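Long-range contacts in chorismate mutase (Helicobacter pylori, PDB 6AL9), which probably catalyses the rearrangement of chorismate to prephenate, as a member of the all-helical type II chorismate mutase family: residues D28-I33 with K81-F86; S44-P49 with K85-A90; E54-L59 with I71-Y76. All coordinates share one frame; numbering follows the deposited sequence.

Contact 1: residues D28-I33 with K81-F86; sequences DKRLEI and KISRKF. With PHB (p-hydroxybenzoic acid), chain E.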
# COMPACT_ATOMS: atom_id res chain seq x y z
N ASP B 28 -2.48 -4.01 -7.82
CA ASP B 28 -2.87 -4.99 -8.80
C ASP B 28 -1.82 -5.17 -9.90
O ASP B 28 -1.49 -6.29 -10.28
CB ASP B 28 -4.23 -4.60 -9.40
CG ASP B 28 -4.99 -5.79 -9.98
OD1 ASP B 28 -5.02 -6.85 -9.32
OD2 ASP B 28 -5.56 -5.65 -11.08
N LYS B 29 -1.29 -4.06 -10.41
CA LYS B 29 -0.24 -4.10 -11.45
C LYS B 29 1.03 -4.70 -10.90
O LYS B 29 1.77 -5.36 -11.62
CB LYS B 29 0.09 -2.69 -11.96
CG LYS B 29 -0.85 -2.15 -13.03
CD LYS B 29 -1.34 -0.72 -12.73
CE LYS B 29 -1.70 0.06 -13.99
NZ LYS B 29 -0.47 0.53 -14.70
N ARG B 30 1.28 -4.47 -9.61
CA ARG B 30 2.50 -4.98 -8.97
C ARG B 30 2.43 -6.48 -8.79
O ARG B 30 3.45 -7.17 -8.83
CB ARG B 30 2.78 -4.27 -7.64
CG ARG B 30 4.18 -4.50 -7.10
CD ARG B 30 4.25 -4.07 -5.64
NE ARG B 30 5.61 -3.76 -5.19
CZ ARG B 30 6.53 -4.67 -4.90
NH1 ARG B 30 6.24 -5.97 -4.97
NH2 ARG B 30 7.74 -4.30 -4.50
N LEU B 31 1.23 -6.99 -8.62
CA LEU B 31 1.06 -8.43 -8.63
C LEU B 31 1.18 -9.05 -10.02
O LEU B 31 1.63 -10.17 -10.17
CB LEU B 31 -0.31 -8.78 -8.02
CG LEU B 31 -0.45 -8.40 -6.56
CD1 LEU B 31 -1.71 -9.07 -6.02
CD2 LEU B 31 0.82 -8.82 -5.80
N GLU B 32 0.78 -8.33 -11.06
CA GLU B 32 0.93 -8.84 -12.43
C GLU B 32 2.41 -8.97 -12.79
O GLU B 32 2.84 -9.97 -13.38
CB GLU B 32 0.17 -7.97 -13.42
CG GLU B 32 0.61 -8.11 -14.88
CD GLU B 32 0.15 -9.39 -15.58
OE1 GLU B 32 -0.67 -10.16 -15.00
OE2 GLU B 32 0.62 -9.61 -16.74
N ILE B 33 3.20 -7.97 -12.40
CA ILE B 33 4.65 -8.03 -12.57
C ILE B 33 5.27 -9.14 -11.76
O ILE B 33 6.15 -9.83 -12.23
CB ILE B 33 5.35 -6.70 -12.24
CG1 ILE B 33 4.92 -5.62 -13.21
CG2 ILE B 33 6.87 -6.84 -12.37
CD1 ILE B 33 5.32 -4.24 -12.78
N LYS B 81 4.72 -9.59 1.87
CA LYS B 81 3.86 -10.75 2.21
C LYS B 81 2.79 -11.03 1.17
O LYS B 81 2.64 -12.15 0.74
CB LYS B 81 3.19 -10.61 3.59
CG LYS B 81 4.16 -10.91 4.71
CD LYS B 81 3.49 -11.01 6.07
CE LYS B 81 4.53 -11.03 7.20
NZ LYS B 81 4.05 -10.26 8.39
N ILE B 82 2.04 -10.00 0.80
CA ILE B 82 1.03 -10.18 -0.21
C ILE B 82 1.62 -10.70 -1.52
O ILE B 82 1.13 -11.66 -2.10
CB ILE B 82 0.31 -8.87 -0.51
CG1 ILE B 82 -0.67 -8.53 0.61
CG2 ILE B 82 -0.45 -8.99 -1.83
CD1 ILE B 82 -1.15 -7.10 0.51
N SER B 83 2.67 -10.05 -1.98
CA SER B 83 3.38 -10.45 -3.21
C SER B 83 3.96 -11.87 -3.17
O SER B 83 3.85 -12.61 -4.15
CB SER B 83 4.47 -9.43 -3.52
OG SER B 83 5.14 -9.74 -4.73
N ARG B 84 4.57 -12.23 -2.05
CA ARG B 84 5.18 -13.56 -1.85
C ARG B 84 4.15 -14.68 -1.88
O ARG B 84 4.31 -15.65 -2.62
CB ARG B 84 5.89 -13.63 -0.49
CG ARG B 84 7.37 -13.90 -0.54
CD ARG B 84 7.96 -14.06 0.85
NE ARG B 84 8.42 -12.77 1.34
CZ ARG B 84 8.04 -12.21 2.49
NH1 ARG B 84 7.20 -12.84 3.32
NH2 ARG B 84 8.51 -11.01 2.83
N LYS B 85 3.12 -14.55 -1.05
CA LYS B 85 2.02 -15.52 -1.03
C LYS B 85 1.37 -15.67 -2.42
O LYS B 85 1.06 -16.78 -2.86
CB LYS B 85 0.97 -15.12 0.01
CG LYS B 85 1.23 -15.67 1.42
CD LYS B 85 0.81 -14.73 2.55
CE LYS B 85 -0.60 -14.15 2.32
NZ LYS B 85 -1.38 -13.83 3.55
N PHE B 86 1.17 -14.55 -3.10
CA PHE B 86 0.53 -14.57 -4.40
C PHE B 86 1.35 -15.39 -5.40
O PHE B 86 0.81 -16.25 -6.11
CB PHE B 86 0.31 -13.14 -4.89
CG PHE B 86 -0.07 -13.05 -6.34
CD1 PHE B 86 -1.30 -13.50 -6.76
CD2 PHE B 86 0.81 -12.51 -7.26
CE1 PHE B 86 -1.64 -13.43 -8.10
CE2 PHE B 86 0.46 -12.42 -8.60
CZ PHE B 86 -0.76 -12.88 -9.01
C1' PHB E . 8.61 -7.87 -5.10
O1' PHB E . 9.03 -6.70 -5.00
O2' PHB E . 7.69 -8.17 -5.91
C1 PHB E . 9.22 -8.93 -4.23
C2 PHB E . 8.51 -10.09 -3.88
C3 PHB E . 9.10 -11.06 -3.08
C4 PHB E . 10.41 -10.87 -2.62
C5 PHB E . 11.11 -9.72 -2.97
C6 PHB E . 10.52 -8.75 -3.77
O4 PHB E . 11.00 -11.80 -1.82
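Helix segments 28-33 and 81-86 run in roughly the same direction, at 42°, with axes 10.1 Å apart at closest approach and Leu31 next to Ser83. Leu31 fills the interface. Its CB lies over one face of the Phe86 ring, 4.2 Å from the centroid, a CH-pi contact. Its methyl CD2 reaches the other helix 4.0 Å from Ser83 CA and also touches Ile82 CG2. Phe86 CG is anti to the backbone N (chi1 168°), which carries the ring across to helix 9-41, where it also packs on Leu35. In this AroQ-type fold, helices 9-41 and 69-93 wall the ligand pocket, and the second subunit completes the helical dimer. Arg30 and Ser83 hold the carboxylate of p-hydroxybenzoic acid from the two helices. Arg30 is extended from CG to NE, and its NH2 donates to O1' at 2.8 Å with a bent N-H...O angle of 138°. Ser83 OG donates to O2' at 3.2 Å. Arg30 NE is taken by a salt bridge to Asp20 of the second subunit, which would help fix the guanidinium. Arg84 forms a salt bridge with Glu52, itself hydrogen-bonded to the ligand.

Contact 2: residues S44-P49 with K85-A90; sequences SPIYCP and KFQENA. With PHB (p-hydroxybenzoic acid), chain E; PYR (pyruvic acid), chain D.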
# COMPACT_ATOMS: atom_id res chain seq x y z
N SER B 44 12.20 -22.59 -5.40
CA SER B 44 11.48 -23.45 -4.47
C SER B 44 10.68 -22.58 -3.50
O SER B 44 9.46 -22.72 -3.42
CB SER B 44 12.42 -24.41 -3.74
OG SER B 44 13.08 -25.26 -4.66
N PRO B 45 11.37 -21.67 -2.77
CA PRO B 45 10.81 -20.45 -2.19
C PRO B 45 11.06 -19.17 -3.03
O PRO B 45 11.99 -19.10 -3.82
CB PRO B 45 11.53 -20.36 -0.84
CG PRO B 45 12.87 -20.93 -1.12
CD PRO B 45 12.67 -22.01 -2.15
N ILE B 46 10.21 -18.17 -2.80
CA ILE B 46 10.16 -16.95 -3.59
C ILE B 46 10.88 -15.85 -2.82
O ILE B 46 11.19 -14.79 -3.36
CB ILE B 46 8.68 -16.52 -3.80
CG1 ILE B 46 7.94 -17.56 -4.63
CG2 ILE B 46 8.58 -15.15 -4.44
CD1 ILE B 46 8.50 -17.74 -6.03
N TYR B 47 11.15 -16.12 -1.55
CA TYR B 47 11.72 -15.12 -0.65
C TYR B 47 13.10 -14.70 -1.14
O TYR B 47 14.04 -15.50 -1.12
CB TYR B 47 11.79 -15.71 0.76
CG TYR B 47 12.15 -14.74 1.88
CD1 TYR B 47 11.72 -13.42 1.90
CD2 TYR B 47 12.89 -15.19 2.97
CE1 TYR B 47 12.04 -12.58 2.95
CE2 TYR B 47 13.20 -14.37 4.03
CZ TYR B 47 12.79 -13.07 4.01
OH TYR B 47 13.12 -12.25 5.07
N CYS B 48 13.21 -13.45 -1.61
CA CYS B 48 14.52 -12.81 -1.85
C CYS B 48 14.74 -11.61 -0.91
O CYS B 48 14.48 -10.45 -1.27
CB CYS B 48 14.71 -12.41 -3.32
SG CYS B 48 16.43 -11.94 -3.66
N PRO B 49 15.22 -11.89 0.31
CA PRO B 49 15.48 -10.86 1.31
C PRO B 49 16.44 -9.72 0.88
O PRO B 49 16.16 -8.55 1.19
CB PRO B 49 16.01 -11.63 2.51
CG PRO B 49 16.22 -13.03 2.06
CD PRO B 49 15.37 -13.24 0.86
N LYS B 85 3.12 -14.55 -1.05
CA LYS B 85 2.02 -15.52 -1.03
C LYS B 85 1.37 -15.67 -2.42
O LYS B 85 1.06 -16.78 -2.86
CB LYS B 85 0.97 -15.12 0.01
CG LYS B 85 1.23 -15.67 1.42
CD LYS B 85 0.81 -14.73 2.55
CE LYS B 85 -0.60 -14.15 2.32
NZ LYS B 85 -1.38 -13.83 3.55
N PHE B 86 1.17 -14.55 -3.10
CA PHE B 86 0.53 -14.57 -4.40
C PHE B 86 1.35 -15.39 -5.40
O PHE B 86 0.81 -16.25 -6.11
CB PHE B 86 0.31 -13.14 -4.89
CG PHE B 86 -0.07 -13.05 -6.34
CD1 PHE B 86 -1.30 -13.50 -6.76
CD2 PHE B 86 0.81 -12.51 -7.26
CE1 PHE B 86 -1.64 -13.43 -8.10
CE2 PHE B 86 0.46 -12.42 -8.60
CZ PHE B 86 -0.76 -12.88 -9.01
N GLN B 87 2.67 -15.13 -5.43
CA GLN B 87 3.60 -15.82 -6.32
C GLN B 87 3.64 -17.33 -6.04
O GLN B 87 3.62 -18.15 -6.97
CB GLN B 87 5.01 -15.25 -6.16
CG GLN B 87 5.25 -13.94 -6.89
CD GLN B 87 6.62 -13.33 -6.57
OE1 GLN B 87 6.81 -12.75 -5.51
NE2 GLN B 87 7.54 -13.44 -7.49
N GLU B 88 3.70 -17.68 -4.75
CA GLU B 88 3.63 -19.07 -4.30
C GLU B 88 2.40 -19.76 -4.82
O GLU B 88 2.48 -20.84 -5.39
CB GLU B 88 3.63 -19.17 -2.77
CG GLU B 88 4.85 -18.56 -2.09
CD GLU B 88 6.13 -19.37 -2.28
OE1 GLU B 88 6.12 -20.43 -2.94
OE2 GLU B 88 7.18 -18.93 -1.77
N ASN B 89 1.24 -19.14 -4.61
CA ASN B 89 -0.01 -19.73 -5.02
C ASN B 89 -0.08 -19.85 -6.50
O ASN B 89 -0.45 -20.88 -6.99
CB ASN B 89 -1.19 -18.93 -4.51
CG ASN B 89 -1.33 -19.02 -3.01
OD1 ASN B 89 -1.26 -20.11 -2.41
ND2 ASN B 89 -1.52 -17.88 -2.37
N ALA B 90 0.32 -18.82 -7.22
CA ALA B 90 0.41 -18.91 -8.68
C ALA B 90 1.23 -20.13 -9.13
O ALA B 90 0.78 -20.88 -10.00
CB ALA B 90 0.99 -17.64 -9.26
C1' PHB E . 8.61 -7.87 -5.10
O1' PHB E . 9.03 -6.70 -5.00
O2' PHB E . 7.69 -8.17 -5.91
C1 PHB E . 9.22 -8.93 -4.23
C2 PHB E . 8.51 -10.09 -3.88
C3 PHB E . 9.10 -11.06 -3.08
C4 PHB E . 10.41 -10.87 -2.62
C5 PHB E . 11.11 -9.72 -2.97
C6 PHB E . 10.52 -8.75 -3.77
O4 PHB E . 11.00 -11.80 -1.82
C PYR D . 11.86 -10.64 -7.02
O PYR D . 12.79 -11.28 -6.45
OXT PYR D . 12.13 -9.61 -7.68
CA PYR D . 10.48 -11.14 -6.89
O3 PYR D . 10.28 -12.29 -6.53
CB PYR D . 9.32 -10.24 -7.23
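Ile46 packs its two branches against neighbouring side chains of helix 69-93, Gln87 and Glu88. The loop 44-49 joins helix 9-41 to helix 49-61, and Ile46 is its buried anchor. The tight part lies around this residue. Its methyl CG2 sits 3.2 Å from Gln87 OE1, and the two side chains meet at a slant. Its CG1 lies 3.3 Å from Glu88 OE2. Glu88 is bent at chi2, which turns the carboxylate back toward the loop. There OE2 accepts a hydrogen bond from Ile46 N at 3.3 Å. The N-H comes to the syn side of OE2, tilted out of the carboxylate plane, and the bond is bent, with an N-H...O angle of 136°. Ile46 also reaches Leu91 further along the helix.

The other side is loose. Ser44 and Pro45 are exposed, and their nearest approach is to the Glu88 carboxylate, with Pro45 CA 4.0 Å from Glu88 OE2. Ser44 is poorly ordered.

Beyond Ile46 the loop turns to the ligands. Cys48, at the N-cap position of helix 49-61, donates its backbone N to O4 of p-hydroxybenzoic acid at 2.8 Å, nearly straight at 167°. Gln87 is extended beyond CG, and this brings NE2 to O3 of pyruvic acid at 3.1 Å, again close to straight. Arg13 of the second subunit also binds the pyruvic acid. The amide therefore has distinct roles at its two ends: NE2 donates to pyruvic acid, while OE1 touches Ile46 CG2 and also approaches C2 of p-hydroxybenzoic acid. The chemistry implies a pocket wall in which a loop backbone N-H and a helix amide read the polar groups of two separate ligands, with Ile46 packed beside the Gln87 amide.

Contact 3: residues E54-L59 with I71-Y76; sequences EILKRL and ILTGFY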
# COMPACT_ATOMS: atom_id res chain seq x y z
N GLU B 54 17.04 -3.97 -0.41
CA GLU B 54 17.37 -2.98 -1.42
C GLU B 54 16.19 -2.05 -1.79
O GLU B 54 16.38 -0.84 -1.90
CB GLU B 54 17.92 -3.68 -2.67
CG GLU B 54 19.34 -4.20 -2.48
CD GLU B 54 19.79 -5.15 -3.59
OE1 GLU B 54 18.93 -5.68 -4.33
OE2 GLU B 54 21.02 -5.38 -3.73
N ILE B 55 14.99 -2.60 -1.95
CA ILE B 55 13.80 -1.79 -2.22
C ILE B 55 13.59 -0.76 -1.09
O ILE B 55 13.52 0.45 -1.34
CB ILE B 55 12.52 -2.67 -2.40
CG1 ILE B 55 12.62 -3.42 -3.73
CG2 ILE B 55 11.27 -1.82 -2.41
CD1 ILE B 55 11.51 -4.40 -4.04
N LEU B 56 13.52 -1.25 0.15
CA LEU B 56 13.34 -0.37 1.32
C LEU B 56 14.42 0.71 1.42
O LEU B 56 14.12 1.88 1.62
CB LEU B 56 13.26 -1.19 2.62
CG LEU B 56 11.86 -1.79 2.84
CD1 LEU B 56 11.81 -2.88 3.89
CD2 LEU B 56 10.86 -0.70 3.21
N LYS B 57 15.68 0.31 1.28
CA LYS B 57 16.80 1.24 1.33
C LYS B 57 16.59 2.35 0.32
O LYS B 57 16.58 3.55 0.66
CB LYS B 57 18.11 0.50 1.04
CG LYS B 57 19.14 0.59 2.16
CD LYS B 57 20.23 -0.47 2.01
CE LYS B 57 19.69 -1.86 2.37
NZ LYS B 57 20.60 -2.99 2.03
N ARG B 58 16.39 1.97 -0.93
CA ARG B 58 16.24 2.95 -2.00
C ARG B 58 15.06 3.90 -1.66
O ARG B 58 15.25 5.13 -1.63
CB ARG B 58 16.04 2.26 -3.33
CG ARG B 58 15.84 3.19 -4.52
CD ARG B 58 15.52 2.39 -5.79
NE ARG B 58 14.15 1.87 -5.83
CZ ARG B 58 13.05 2.59 -6.06
NH1 ARG B 58 13.13 3.89 -6.26
NH2 ARG B 58 11.85 2.01 -6.06
N LEU B 59 13.90 3.34 -1.36
CA LEU B 59 12.71 4.17 -1.02
C LEU B 59 12.91 5.08 0.21
O LEU B 59 12.39 6.19 0.25
CB LEU B 59 11.47 3.30 -0.77
CG LEU B 59 10.98 2.53 -1.98
CD1 LEU B 59 10.09 1.38 -1.52
CD2 LEU B 59 10.27 3.46 -2.95
N ILE B 71 7.45 3.60 8.80
CA ILE B 71 6.17 3.56 8.08
C ILE B 71 6.32 2.75 6.78
O ILE B 71 5.42 2.01 6.42
CB ILE B 71 5.67 4.98 7.75
CG1 ILE B 71 5.26 5.72 9.03
CG2 ILE B 71 4.49 4.93 6.79
CD1 ILE B 71 4.94 7.20 8.83
N LEU B 72 7.46 2.91 6.10
CA LEU B 72 7.77 2.13 4.89
C LEU B 72 7.94 0.66 5.22
O LEU B 72 7.42 -0.19 4.50
CB LEU B 72 9.01 2.66 4.16
CG LEU B 72 8.80 3.91 3.29
CD1 LEU B 72 10.09 4.67 3.03
CD2 LEU B 72 8.13 3.56 1.97
N THR B 73 8.67 0.38 6.30
CA THR B 73 8.90 -0.99 6.74
C THR B 73 7.57 -1.69 7.00
O THR B 73 7.34 -2.78 6.51
CB THR B 73 9.81 -1.05 8.01
OG1 THR B 73 11.14 -0.59 7.69
CG2 THR B 73 9.91 -2.47 8.55
N GLY B 74 6.66 -1.05 7.72
CA GLY B 74 5.35 -1.64 7.96
C GLY B 74 4.57 -1.81 6.67
O GLY B 74 4.08 -2.89 6.36
N PHE B 75 4.45 -0.73 5.92
CA PHE B 75 3.80 -0.82 4.64
C PHE B 75 4.31 -2.00 3.77
O PHE B 75 3.54 -2.84 3.30
CB PHE B 75 3.96 0.49 3.88
CG PHE B 75 3.12 0.58 2.64
CD1 PHE B 75 1.75 0.58 2.72
CD2 PHE B 75 3.72 0.67 1.39
CE1 PHE B 75 0.96 0.69 1.57
CE2 PHE B 75 2.95 0.77 0.25
CZ PHE B 75 1.56 0.78 0.33
N TYR B 76 5.63 -2.05 3.56
CA TYR B 76 6.18 -3.01 2.62
C TYR B 76 6.28 -4.39 3.17
O TYR B 76 6.30 -5.32 2.42
CB TYR B 76 7.50 -2.53 2.01
CG TYR B 76 7.24 -1.72 0.75
CD1 TYR B 76 6.96 -2.36 -0.46
CD2 TYR B 76 7.17 -0.33 0.79
CE1 TYR B 76 6.69 -1.64 -1.60
CE2 TYR B 76 6.90 0.39 -0.35
CZ TYR B 76 6.67 -0.27 -1.53
OH TYR B 76 6.39 0.44 -2.66
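Leu56 and Leu59 of helix 49-61 pack on Leu72 and Tyr76 of helix 69-93. This is an antiparallel helix pair at 143°, with axes 10.4 Å apart, within the all-helical AroQ-type fold of chorismate mutase. Seven residues, 62-68, join the two helices, which places this contact near their turn.

Leu56 works through one methyl. Its CD2 lies 3.7 Å from Leu72 O, over the backbone of the other helix, and also touches CB of Leu72 and CB of Tyr76. Its first torsion (chi1 -80°) sets CG beside the backbone N, which swings the methyls out to helix 69-93. Leu59 meets Tyr76 at about a right angle. Leu72 returns the contact with CD1, which rests 3.9 Å from Leu59 O and near Leu59 CB.

The second shell positions these groups. The Tyr76 ring also meets that of Phe80, and both Ile55 and Leu56 pack on Phe80. Arg30 of helix 9-41 touches Ile55 and Tyr76. Tyr76 OH makes a weak hydrogen bond to Asp20 of the second subunit, whose Ser24 packs on Leu59 and Tyr76. At the exposed side, Thr73 OG1 is bonded to Gly69 O. Ile55, on helix 49-61, also touches p-hydroxybenzoic acid, so this helix borders the pocket. The closest approach of the two segments is Leu59 CD1 to Tyr76 CE2, at 3.5 Å.

In the fold
All three contacts use helix 69-93. Contact 1 joins it to helix 9-41, contact 2 to the loop 44-49 and contact 3 to helix 49-61. Contacts 1 and 2 are neighbours, with centres 9 Å apart, and share Lys85 and Phe86. They touch where Arg84 NE lies 3.4 Å from Tyr47 CD1. Both bind p-hydroxybenzoic acid, which thus has one end held by contact 1 and the other by contact 2. Contact 3 is about 16 Å from contact 1 between centres, but Arg30 NH2 lies 3.8 Å from Ile55 CD1. Contacts 2 and 3 do not touch. The Tyr76 side chain is about 7 Å from p-hydroxybenzoic acid.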